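Local coordinates for protein aminodeoxyfutalosine deaminase (Deinococcus radiodurans, PDB 2IMR) that catalyses the zinc-dependent deamination of aminodeoxyfutalosine to futalosine, a step in menaquinone biosynthesis, at residues Arg39-Asp44 with Val59-Glu64; Gly137-Thr142 with Leu163-Leu168; Cys325-His330 with Gly359-Val364; Leu351-Val356 with Arg365-Phe370. One frame throughout, in Å; residues are numbered along the deposited sequence.

How the contacts relate
Contact 1 stands apart: its two strands belong to a small sheet, its centre lies about 30 Å from those of contacts 2 and 3, and main-chain hydrogen bonds and valine or leucine packing hold it. The other three belong to the amidohydrolase barrel. Contacts 1 and 4 are buried, 2 and 3 only partly so. Contact 2 fastens a loop to helix 130-143 through a salt-bridge network. Contacts 3 and 4, centres about 4 Å apart, alternate along the chain: Arg327 of contact 3 pairs with Glu367 of contact 4, on helix 365-374. Contact 4, mainly van der Waals, contains the zinc ligand Asp354, which Ser328 of polar contact 3 reaches by a probable hydrogen bond. Leu362 packs on Leu141, joining contacts 2 and 3.

Contact 1: Arg39-Asp44 with Val59-Glu64; sequences RLLTCD and VVVVGE
The guanidinium of Arg39 lies with one face over the isopropyl group of Val61, whose CG1 is 3.9 Å from NH1, while its edge meets Gly63. There NH1 donates to Gly63 O at 3.2 Å, with the acceptor close to the guanidinium plane and the bond nearly straight (165°). Two waters reinforce this edge: one links NH2 to Gly63 O, the other lies in the plane and accepts from both NH1 and Gly63 N. The two segments are neighbouring antiparallel strands of a mixed four-stranded sheet, remote from the zinc site. In the paired main-chain bonds, Arg39 N to Val61 O and Val61 N to Arg39 O are both 2.8 Å, Leu41 N to Val59 O and Val59 N to Leu41 O both 2.9 Å. Between them Leu40 and Val60 form a non-hydrogen-bonded pair, their CA atoms 4.5 Å apart. On that face Leu40 CD1 touches Val60 CG2 at 4.0 Å, and both side chains reach Leu75 of helix 72-78, which packs against the sheet. Leu40 CG, anti to the backbone N (chi1 168°), swings CD1 toward that methyl. Arg39, Leu41, Val59 and Val61 share the reverse face, where Leu41 also touches Trp408. Strand 83-86 extends the sheet beyond Leu40 and Thr42. A CA-H...O contact closes the gap between the main chains, Val60 CA coming 3.1 Å from Arg39 O.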
# COMPACT_ATOMS: atom_id res chain seq x y z
N ARG A 39 10.32 25.24 -23.77
CA ARG A 39 9.21 24.42 -24.25
C ARG A 39 8.22 24.34 -23.10
O ARG A 39 8.62 24.09 -21.96
CB ARG A 39 9.69 23.01 -24.61
CG ARG A 39 10.93 22.98 -25.49
CD ARG A 39 11.05 21.65 -26.22
NE ARG A 39 11.10 20.49 -25.33
CZ ARG A 39 12.08 20.25 -24.47
NH1 ARG A 39 13.11 21.08 -24.35
NH2 ARG A 39 12.04 19.15 -23.73
N LEU A 40 6.95 24.56 -23.40
CA LEU A 40 5.91 24.51 -22.39
C LEU A 40 5.12 23.21 -22.51
O LEU A 40 4.33 23.04 -23.44
CB LEU A 40 4.95 25.69 -22.55
CG LEU A 40 3.65 25.63 -21.74
CD1 LEU A 40 3.95 25.50 -20.26
CD2 LEU A 40 2.83 26.88 -22.02
N LEU A 41 5.37 22.29 -21.58
CA LEU A 41 4.66 21.02 -21.59
C LEU A 41 3.47 21.16 -20.67
O LEU A 41 3.63 21.46 -19.49
CB LEU A 41 5.58 19.91 -21.08
CG LEU A 41 7.02 19.89 -21.60
CD1 LEU A 41 7.64 18.56 -21.26
CD2 LEU A 41 7.06 20.13 -23.09
N THR A 42 2.27 20.94 -21.20
CA THR A 42 1.07 21.05 -20.38
C THR A 42 0.47 19.68 -20.05
O THR A 42 0.58 18.73 -20.82
CB THR A 42 -0.01 21.90 -21.08
OG1 THR A 42 -0.43 21.25 -22.29
CG2 THR A 42 0.55 23.27 -21.42
N CYS A 43 -0.17 19.60 -18.88
CA CYS A 43 -0.79 18.36 -18.43
C CYS A 43 -2.08 18.66 -17.68
O CYS A 43 -2.41 19.83 -17.43
CB CYS A 43 0.18 17.59 -17.53
SG CYS A 43 0.80 18.48 -16.07
N ASP A 44 -2.81 17.61 -17.32
CA ASP A 44 -4.06 17.80 -16.59
C ASP A 44 -3.78 17.95 -15.11
O ASP A 44 -4.44 18.72 -14.42
CB ASP A 44 -5.01 16.63 -16.85
CG ASP A 44 -5.38 16.50 -18.31
OD1 ASP A 44 -5.64 17.54 -18.94
OD2 ASP A 44 -5.43 15.36 -18.82
N VAL A 59 5.00 22.65 -17.29
CA VAL A 59 6.41 22.68 -16.95
C VAL A 59 7.16 23.30 -18.12
O VAL A 59 7.01 22.85 -19.26
CB VAL A 59 6.97 21.27 -16.72
CG1 VAL A 59 8.44 21.35 -16.36
CG2 VAL A 59 6.20 20.57 -15.61
N VAL A 60 7.95 24.34 -17.86
CA VAL A 60 8.71 24.94 -18.94
C VAL A 60 10.10 24.33 -18.88
O VAL A 60 10.76 24.35 -17.84
CB VAL A 60 8.80 26.47 -18.82
CG1 VAL A 60 9.71 27.02 -19.93
CG2 VAL A 60 7.42 27.08 -18.95
N VAL A 61 10.54 23.77 -20.00
CA VAL A 61 11.84 23.14 -20.05
C VAL A 61 12.74 23.87 -21.04
O VAL A 61 12.30 24.26 -22.12
CB VAL A 61 11.71 21.66 -20.46
CG1 VAL A 61 13.08 21.00 -20.49
CG2 VAL A 61 10.80 20.93 -19.49
N VAL A 62 13.98 24.08 -20.64
CA VAL A 62 14.97 24.72 -21.50
C VAL A 62 16.08 23.70 -21.64
O VAL A 62 16.80 23.42 -20.69
CB VAL A 62 15.54 26.00 -20.84
CG1 VAL A 62 16.62 26.60 -21.73
CG2 VAL A 62 14.42 27.01 -20.63
N GLY A 63 16.20 23.12 -22.83
CA GLY A 63 17.21 22.10 -23.03
C GLY A 63 16.75 20.84 -22.31
O GLY A 63 15.73 20.25 -22.68
N GLU A 64 17.47 20.44 -21.27
CA GLU A 64 17.11 19.27 -20.48
C GLU A 64 16.92 19.70 -19.03
O GLU A 64 16.98 18.88 -18.11
CB GLU A 64 18.21 18.21 -20.52
CG GLU A 64 18.51 17.64 -21.89
CD GLU A 64 19.61 16.60 -21.84
OE1 GLU A 64 19.42 15.57 -21.15
OE2 GLU A 64 20.66 16.81 -22.48
O HOH W 1 14.25 18.13 -22.50
O HOH W 2 14.54 23.40 -25.11

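Contact 2: Gly137-Thr142 with Leu163-Leu168; sequences GADTLT and LAREDL
Arg165 turns a flat face of its guanidinium to helix 130-143, so that the methyl carbon of Ala138 sits over the centre of the group, CB 3.5 Å from CZ. Its chain, bent at chi2 and chi3, folds back to grip Asp167 of the same loop side-on: NE donates to OD1 and NH2 to OD2, each oxygen using its syn lone pair and lying near the guanidinium plane. Asp139 comes in from the helix at about a right angle, its carboxylate turned 36° from the guanidinium. Asp139 OD1 takes the bond from Arg165 NH2 at 2.7 Å, tilted 22° out of that plane, and a weak second one from NH1. Thr142 likewise crosses Asp167 squarely; its OG1 donates to OD2 at 2.6 Å, on the anti side and 31° out of the carboxylate plane, and accepts from a water that also donates to Asp167 O. Leu168 CD2 packs on Ala138 CB at 4.0 Å and on Leu141. The type I turn from Arg165 to Leu168, in the barrel loop between helix 156-163 and strand 170-176, is thereby bound to the neighbouring helix, and Arg203 bonds the carbonyl oxygens of Arg165 and Leu168. A methionine in place of Arg165 would probably strand Asp139 and Asp167 without their shared counter-charge and leave the turn held to the helix mainly by Thr142 and Leu168. With those two carboxylates only 4.9 Å apart (Asp139 OD1 to Asp167 OD2), the intervening cation is likely to offset their repulsion and favour both in ionised form.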
# COMPACT_ATOMS: atom_id res chain seq x y z
N GLY A 137 9.85 -9.57 -10.03
CA GLY A 137 8.92 -8.51 -9.66
C GLY A 137 9.68 -7.23 -9.35
O GLY A 137 9.28 -6.15 -9.76
N ALA A 138 10.78 -7.35 -8.62
CA ALA A 138 11.58 -6.18 -8.28
C ALA A 138 12.11 -5.57 -9.58
O ALA A 138 12.19 -4.35 -9.71
CB ALA A 138 12.73 -6.58 -7.36
N ASP A 139 12.49 -6.41 -10.54
CA ASP A 139 13.00 -5.91 -11.81
C ASP A 139 11.92 -5.06 -12.47
O ASP A 139 12.19 -3.97 -12.99
CB ASP A 139 13.38 -7.06 -12.75
CG ASP A 139 14.62 -7.81 -12.30
OD1 ASP A 139 15.40 -7.26 -11.49
OD2 ASP A 139 14.83 -8.95 -12.78
N THR A 140 10.69 -5.56 -12.45
CA THR A 140 9.56 -4.85 -13.04
C THR A 140 9.37 -3.47 -12.38
O THR A 140 9.16 -2.47 -13.06
CB THR A 140 8.26 -5.67 -12.90
OG1 THR A 140 8.40 -6.90 -13.63
CG2 THR A 140 7.07 -4.90 -13.45
N LEU A 141 9.45 -3.43 -11.06
CA LEU A 141 9.30 -2.17 -10.34
C LEU A 141 10.35 -1.16 -10.79
O LEU A 141 10.06 0.02 -10.97
CB LEU A 141 9.44 -2.40 -8.83
CG LEU A 141 8.28 -3.13 -8.15
CD1 LEU A 141 8.65 -3.48 -6.72
CD2 LEU A 141 7.04 -2.26 -8.19
N THR A 142 11.58 -1.63 -10.98
CA THR A 142 12.66 -0.75 -11.41
C THR A 142 12.42 -0.24 -12.83
O THR A 142 12.64 0.94 -13.11
CB THR A 142 14.02 -1.46 -11.33
OG1 THR A 142 14.27 -1.83 -9.97
CG2 THR A 142 15.14 -0.53 -11.82
N LEU A 163 16.50 -7.64 0.29
CA LEU A 163 17.23 -6.73 1.15
C LEU A 163 18.56 -6.34 0.50
O LEU A 163 19.10 -5.27 0.77
CB LEU A 163 17.45 -7.42 2.51
CG LEU A 163 17.46 -6.58 3.79
CD1 LEU A 163 16.34 -5.54 3.77
CD2 LEU A 163 17.30 -7.53 4.97
N ALA A 164 19.06 -7.20 -0.38
CA ALA A 164 20.33 -6.95 -1.07
C ALA A 164 20.18 -6.23 -2.42
O ALA A 164 21.18 -5.97 -3.10
CB ALA A 164 21.07 -8.27 -1.27
N ARG A 165 18.95 -5.91 -2.80
CA ARG A 165 18.71 -5.21 -4.06
C ARG A 165 19.06 -3.73 -3.92
O ARG A 165 18.34 -2.96 -3.28
CB ARG A 165 17.24 -5.35 -4.48
CG ARG A 165 16.83 -6.76 -4.89
CD ARG A 165 17.29 -7.12 -6.30
NE ARG A 165 16.73 -6.21 -7.30
CZ ARG A 165 16.07 -6.61 -8.39
NH1 ARG A 165 15.89 -7.90 -8.62
NH2 ARG A 165 15.60 -5.71 -9.24
N GLU A 166 20.16 -3.32 -4.54
CA GLU A 166 20.61 -1.94 -4.47
C GLU A 166 19.70 -0.98 -5.24
O GLU A 166 19.74 0.23 -5.03
CB GLU A 166 22.04 -1.83 -5.01
CG GLU A 166 23.05 -2.66 -4.24
CD GLU A 166 24.45 -2.55 -4.82
OE1 GLU A 166 24.99 -1.42 -4.87
OE2 GLU A 166 25.02 -3.59 -5.21
N ASP A 167 18.87 -1.53 -6.12
CA ASP A 167 17.98 -0.71 -6.94
C ASP A 167 16.61 -0.42 -6.33
O ASP A 167 15.87 0.43 -6.84
CB ASP A 167 17.80 -1.37 -8.32
CG ASP A 167 17.21 -2.76 -8.23
OD1 ASP A 167 17.62 -3.54 -7.35
OD2 ASP A 167 16.33 -3.09 -9.06
N LEU A 168 16.27 -1.12 -5.25
CA LEU A 168 14.98 -0.92 -4.59
C LEU A 168 15.04 0.13 -3.48
O LEU A 168 16.09 0.36 -2.88
CB LEU A 168 14.48 -2.23 -3.96
CG LEU A 168 13.98 -3.37 -4.84
CD1 LEU A 168 13.66 -4.57 -3.95
CD2 LEU A 168 12.74 -2.93 -5.62
O HOH W 3 13.19 0.06 -7.78

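Contact 3: Cys325-His330 with Gly359-Val364; sequences CPRSNH and GETLNV
Arg327 of the short helix 326-331 reaches across to the loop Gly359-Val364, and its guanidinium carries most of the contact. One hydrogen bond crosses: NH2 donates to Thr361 OG1 at 3.0 Å, the hydroxyl lying close to the guanidinium plane. That oxygen also accepts from Asn363 N, an ST turn, and bonds Glu366. Over one face the contact is non-bonded: Gly359 O lies 3.0 Å above it, towards the rim and badly angled for a hydrogen bond, with Glu360 CB over the same face. Electrostatics come mostly from outside: NE pairs with Glu367 and NH1 with Glu366, both on helix 365-374, whereas the pair NH1 to Glu360 OE1 is long at 4.0 Å and Glu360 OE2 is bonded to His331. A leucine at Arg327 is likely to leave Glu366 and Glu367 without their cation and Thr361 OG1 without the bond from the guanidinium. The main chains come nearest at Ser328 and Gly359, CA to CA 4.3 Å. The hydroxyl of Ser328 bonds Ser358 and the zinc ligand Asp354, so this contact forms part of the second shell of the mononuclear amidohydrolase metal site.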
# COMPACT_ATOMS: atom_id res chain seq x y z
N CYS A 325 -5.88 -0.23 -2.55
CA CYS A 325 -5.49 -0.95 -3.76
C CYS A 325 -6.77 -1.10 -4.59
O CYS A 325 -7.45 -2.12 -4.53
CB CYS A 325 -4.92 -2.34 -3.40
SG CYS A 325 -3.51 -2.32 -2.23
N PRO A 326 -7.11 -0.07 -5.38
CA PRO A 326 -8.31 -0.03 -6.23
C PRO A 326 -8.65 -1.26 -7.05
O PRO A 326 -9.67 -1.90 -6.83
CB PRO A 326 -8.06 1.20 -7.10
CG PRO A 326 -7.29 2.09 -6.19
CD PRO A 326 -6.29 1.13 -5.59
N ARG A 327 -7.80 -1.61 -8.01
CA ARG A 327 -8.10 -2.76 -8.85
C ARG A 327 -8.26 -4.05 -8.06
O ARG A 327 -9.19 -4.81 -8.31
CB ARG A 327 -7.02 -2.91 -9.92
CG ARG A 327 -7.07 -1.79 -10.94
CD ARG A 327 -6.01 -1.96 -12.01
NE ARG A 327 -4.66 -1.90 -11.44
CZ ARG A 327 -3.55 -1.98 -12.16
NH1 ARG A 327 -3.62 -2.14 -13.49
NH2 ARG A 327 -2.37 -1.92 -11.57
N SER A 328 -7.37 -4.28 -7.11
CA SER A 328 -7.45 -5.48 -6.29
C SER A 328 -8.81 -5.60 -5.61
O SER A 328 -9.42 -6.66 -5.62
CB SER A 328 -6.34 -5.49 -5.24
OG SER A 328 -6.42 -6.66 -4.44
N ASN A 329 -9.28 -4.51 -5.00
CA ASN A 329 -10.57 -4.54 -4.31
C ASN A 329 -11.69 -4.89 -5.27
O ASN A 329 -12.63 -5.61 -4.92
CB ASN A 329 -10.89 -3.20 -3.66
CG ASN A 329 -9.94 -2.84 -2.54
OD1 ASN A 329 -9.23 -3.70 -2.01
ND2 ASN A 329 -9.94 -1.58 -2.15
N HIS A 330 -11.61 -4.37 -6.49
CA HIS A 330 -12.63 -4.64 -7.49
C HIS A 330 -12.64 -6.12 -7.90
O HIS A 330 -13.69 -6.76 -7.89
CB HIS A 330 -12.41 -3.76 -8.72
CG HIS A 330 -13.30 -4.12 -9.87
ND1 HIS A 330 -14.67 -4.03 -9.81
CD2 HIS A 330 -13.01 -4.64 -11.09
CE1 HIS A 330 -15.19 -4.48 -10.94
NE2 HIS A 330 -14.20 -4.86 -11.73
N GLY A 359 -4.24 -7.51 -8.46
CA GLY A 359 -4.08 -6.14 -8.92
C GLY A 359 -3.68 -5.94 -10.37
O GLY A 359 -3.48 -4.81 -10.81
N GLU A 360 -3.57 -7.03 -11.12
CA GLU A 360 -3.21 -6.97 -12.54
C GLU A 360 -1.73 -6.66 -12.80
O GLU A 360 -1.02 -7.48 -13.39
CB GLU A 360 -4.08 -5.93 -13.27
CG GLU A 360 -5.53 -6.34 -13.43
CD GLU A 360 -6.34 -5.31 -14.20
OE1 GLU A 360 -5.88 -4.86 -15.27
OE2 GLU A 360 -7.44 -4.95 -13.73
N THR A 361 -1.28 -5.48 -12.39
CA THR A 361 0.12 -5.08 -12.59
C THR A 361 0.68 -4.34 -11.38
O THR A 361 -0.06 -3.98 -10.47
CB THR A 361 0.28 -4.14 -13.80
OG1 THR A 361 -0.15 -2.82 -13.44
CG2 THR A 361 -0.54 -4.65 -14.99
N LEU A 362 1.99 -4.12 -11.39
CA LEU A 362 2.69 -3.43 -10.31
C LEU A 362 2.80 -1.93 -10.58
O LEU A 362 3.49 -1.21 -9.86
CB LEU A 362 4.09 -4.02 -10.14
CG LEU A 362 4.16 -5.49 -9.72
CD1 LEU A 362 5.60 -5.97 -9.69
CD2 LEU A 362 3.51 -5.66 -8.36
N ASN A 363 2.11 -1.47 -11.62
CA ASN A 363 2.15 -0.07 -12.03
C ASN A 363 1.05 0.78 -11.38
O ASN A 363 -0.09 0.76 -11.82
CB ASN A 363 2.02 0.02 -13.55
CG ASN A 363 2.30 1.40 -14.08
OD1 ASN A 363 2.45 2.35 -13.31
ND2 ASN A 363 2.38 1.53 -15.40
N VAL A 364 1.42 1.55 -10.36
CA VAL A 364 0.46 2.41 -9.66
C VAL A 364 -0.18 3.49 -10.54
O VAL A 364 -1.25 4.01 -10.20
CB VAL A 364 1.12 3.07 -8.41
CG1 VAL A 364 0.21 4.16 -7.84
CG2 VAL A 364 1.36 2.02 -7.35

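Contact 4: Leu351-Val356 with Arg365-Phe370; sequences LGTDSV and REEVTF
Glu367 CG stands anti to its carbonyl carbon (chi1 -63°) and the chain then bends at chi2 (-63°), which carries the carboxylate from helix 365-374 over the main chain of Gly352 and Thr353. Thr353, with CG2 anti to its carbonyl carbon, turns that methyl to the glutamate and meets Glu367 CG at 3.7 Å, the two side chains crossing at about a right angle. The same CG lies 3.5 Å from Gly352 O, and Glu367 OE2 lies 3.5 Å from Thr353 CA. No direct hydrogen bond spans the segments; instead one water donates to Thr353 O and to Glu367 OE2, 2.7 Å from each. Because OE2 is also paired with Arg327, its position is fixed from two directions. Thr353 OG1 turns elsewhere, donating to Asp354 O at 2.8 Å and bonding Asn97. One residue on, at Val368, the meeting is apolar: Leu351 CD1 touches Val368 CG2 at 3.9 Å, again crosswise, and Ala387 of helix 380-395 touches both side chains. Leu351 ends strand 349-351, and its main chain bonds Ala98 of strand 97-98, joining the last barrel strand to the first. The following loop carries Asp354, a zinc ligand alongside His99, His101 and His240. An aspartate just past the last barrel strand, facing the His-x-His pair of the first, is a hallmark of the amidohydrolase TIM barrel, and here helix 365-374 packs on the residues just before that aspartate.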
# COMPACT_ATOMS: atom_id res chain seq x y z
N LEU A 351 -1.38 4.80 -2.29
CA LEU A 351 -1.85 3.84 -3.27
C LEU A 351 -0.93 2.63 -3.44
O LEU A 351 0.29 2.75 -3.38
CB LEU A 351 -2.03 4.52 -4.63
CG LEU A 351 -3.29 5.36 -4.82
CD1 LEU A 351 -3.10 6.30 -6.00
CD2 LEU A 351 -4.48 4.45 -5.04
N GLY A 352 -1.55 1.48 -3.66
CA GLY A 352 -0.81 0.24 -3.87
C GLY A 352 -1.55 -0.53 -4.95
O GLY A 352 -2.69 -0.21 -5.27
N THR A 353 -0.92 -1.56 -5.52
CA THR A 353 -1.55 -2.37 -6.54
C THR A 353 -1.88 -3.74 -5.97
O THR A 353 -2.65 -4.50 -6.55
CB THR A 353 -0.60 -2.62 -7.74
OG1 THR A 353 0.56 -3.33 -7.27
CG2 THR A 353 -0.16 -1.31 -8.38
N ASP A 354 -1.30 -4.03 -4.80
CA ASP A 354 -1.46 -5.33 -4.16
C ASP A 354 -0.66 -6.26 -5.09
O ASP A 354 -0.06 -5.79 -6.05
CB ASP A 354 -2.93 -5.75 -4.11
CG ASP A 354 -3.25 -6.64 -2.93
OD1 ASP A 354 -2.30 -7.13 -2.28
OD2 ASP A 354 -4.44 -6.85 -2.65
N SER A 355 -0.63 -7.56 -4.82
CA SER A 355 0.11 -8.48 -5.69
C SER A 355 -0.58 -8.51 -7.06
O SER A 355 -1.75 -8.13 -7.17
CB SER A 355 0.14 -9.89 -5.10
OG SER A 355 -1.01 -10.62 -5.49
N VAL A 356 0.12 -8.98 -8.09
CA VAL A 356 -0.48 -9.04 -9.42
C VAL A 356 -1.59 -10.08 -9.54
O VAL A 356 -2.34 -10.10 -10.52
CB VAL A 356 0.57 -9.32 -10.51
CG1 VAL A 356 1.56 -8.17 -10.59
CG2 VAL A 356 1.29 -10.63 -10.20
N ARG A 365 0.45 3.83 -11.66
CA ARG A 365 -0.13 4.84 -12.54
C ARG A 365 -1.51 4.35 -12.97
O ARG A 365 -2.43 5.14 -13.19
CB ARG A 365 0.74 5.06 -13.78
CG ARG A 365 2.16 5.50 -13.47
CD ARG A 365 2.95 5.66 -14.76
NE ARG A 365 4.34 6.04 -14.54
CZ ARG A 365 5.25 5.26 -13.96
NH1 ARG A 365 4.93 4.05 -13.53
NH2 ARG A 365 6.50 5.69 -13.83
N GLU A 366 -1.65 3.04 -13.09
CA GLU A 366 -2.90 2.44 -13.50
C GLU A 366 -3.96 2.48 -12.39
O GLU A 366 -5.16 2.48 -12.67
CB GLU A 366 -2.64 1.01 -13.99
CG GLU A 366 -1.97 1.01 -15.37
CD GLU A 366 -1.31 -0.30 -15.75
OE1 GLU A 366 -1.62 -1.34 -15.15
OE2 GLU A 366 -0.47 -0.28 -16.68
N GLU A 367 -3.51 2.54 -11.14
CA GLU A 367 -4.44 2.61 -10.02
C GLU A 367 -5.01 4.02 -9.95
O GLU A 367 -6.14 4.23 -9.54
CB GLU A 367 -3.74 2.28 -8.70
CG GLU A 367 -3.19 0.85 -8.62
CD GLU A 367 -4.27 -0.22 -8.70
OE1 GLU A 367 -5.46 0.10 -8.52
OE2 GLU A 367 -3.91 -1.40 -8.93
N VAL A 368 -4.20 5.00 -10.36
CA VAL A 368 -4.64 6.39 -10.36
C VAL A 368 -5.78 6.52 -11.36
O VAL A 368 -6.81 7.13 -11.08
CB VAL A 368 -3.47 7.34 -10.76
CG1 VAL A 368 -4.01 8.75 -11.03
CG2 VAL A 368 -2.44 7.38 -9.64
N THR A 369 -5.60 5.93 -12.54
CA THR A 369 -6.62 5.97 -13.57
C THR A 369 -7.89 5.31 -13.07
O THR A 369 -8.99 5.85 -13.22
CB THR A 369 -6.14 5.25 -14.84
OG1 THR A 369 -5.04 5.99 -15.40
CG2 THR A 369 -7.26 5.14 -15.87
N PHE A 370 -7.74 4.15 -12.44
CA PHE A 370 -8.88 3.41 -11.91
C PHE A 370 -9.59 4.20 -10.81
O PHE A 370 -10.82 4.24 -10.75
CB PHE A 370 -8.42 2.06 -11.34
CG PHE A 370 -9.54 1.07 -11.16
CD1 PHE A 370 -10.04 0.37 -12.25
CD2 PHE A 370 -10.10 0.85 -9.90
CE1 PHE A 370 -11.09 -0.54 -12.09
CE2 PHE A 370 -11.14 -0.05 -9.74
CZ PHE A 370 -11.64 -0.75 -10.83
O HOH W 4 -4.82 -2.98 -6.93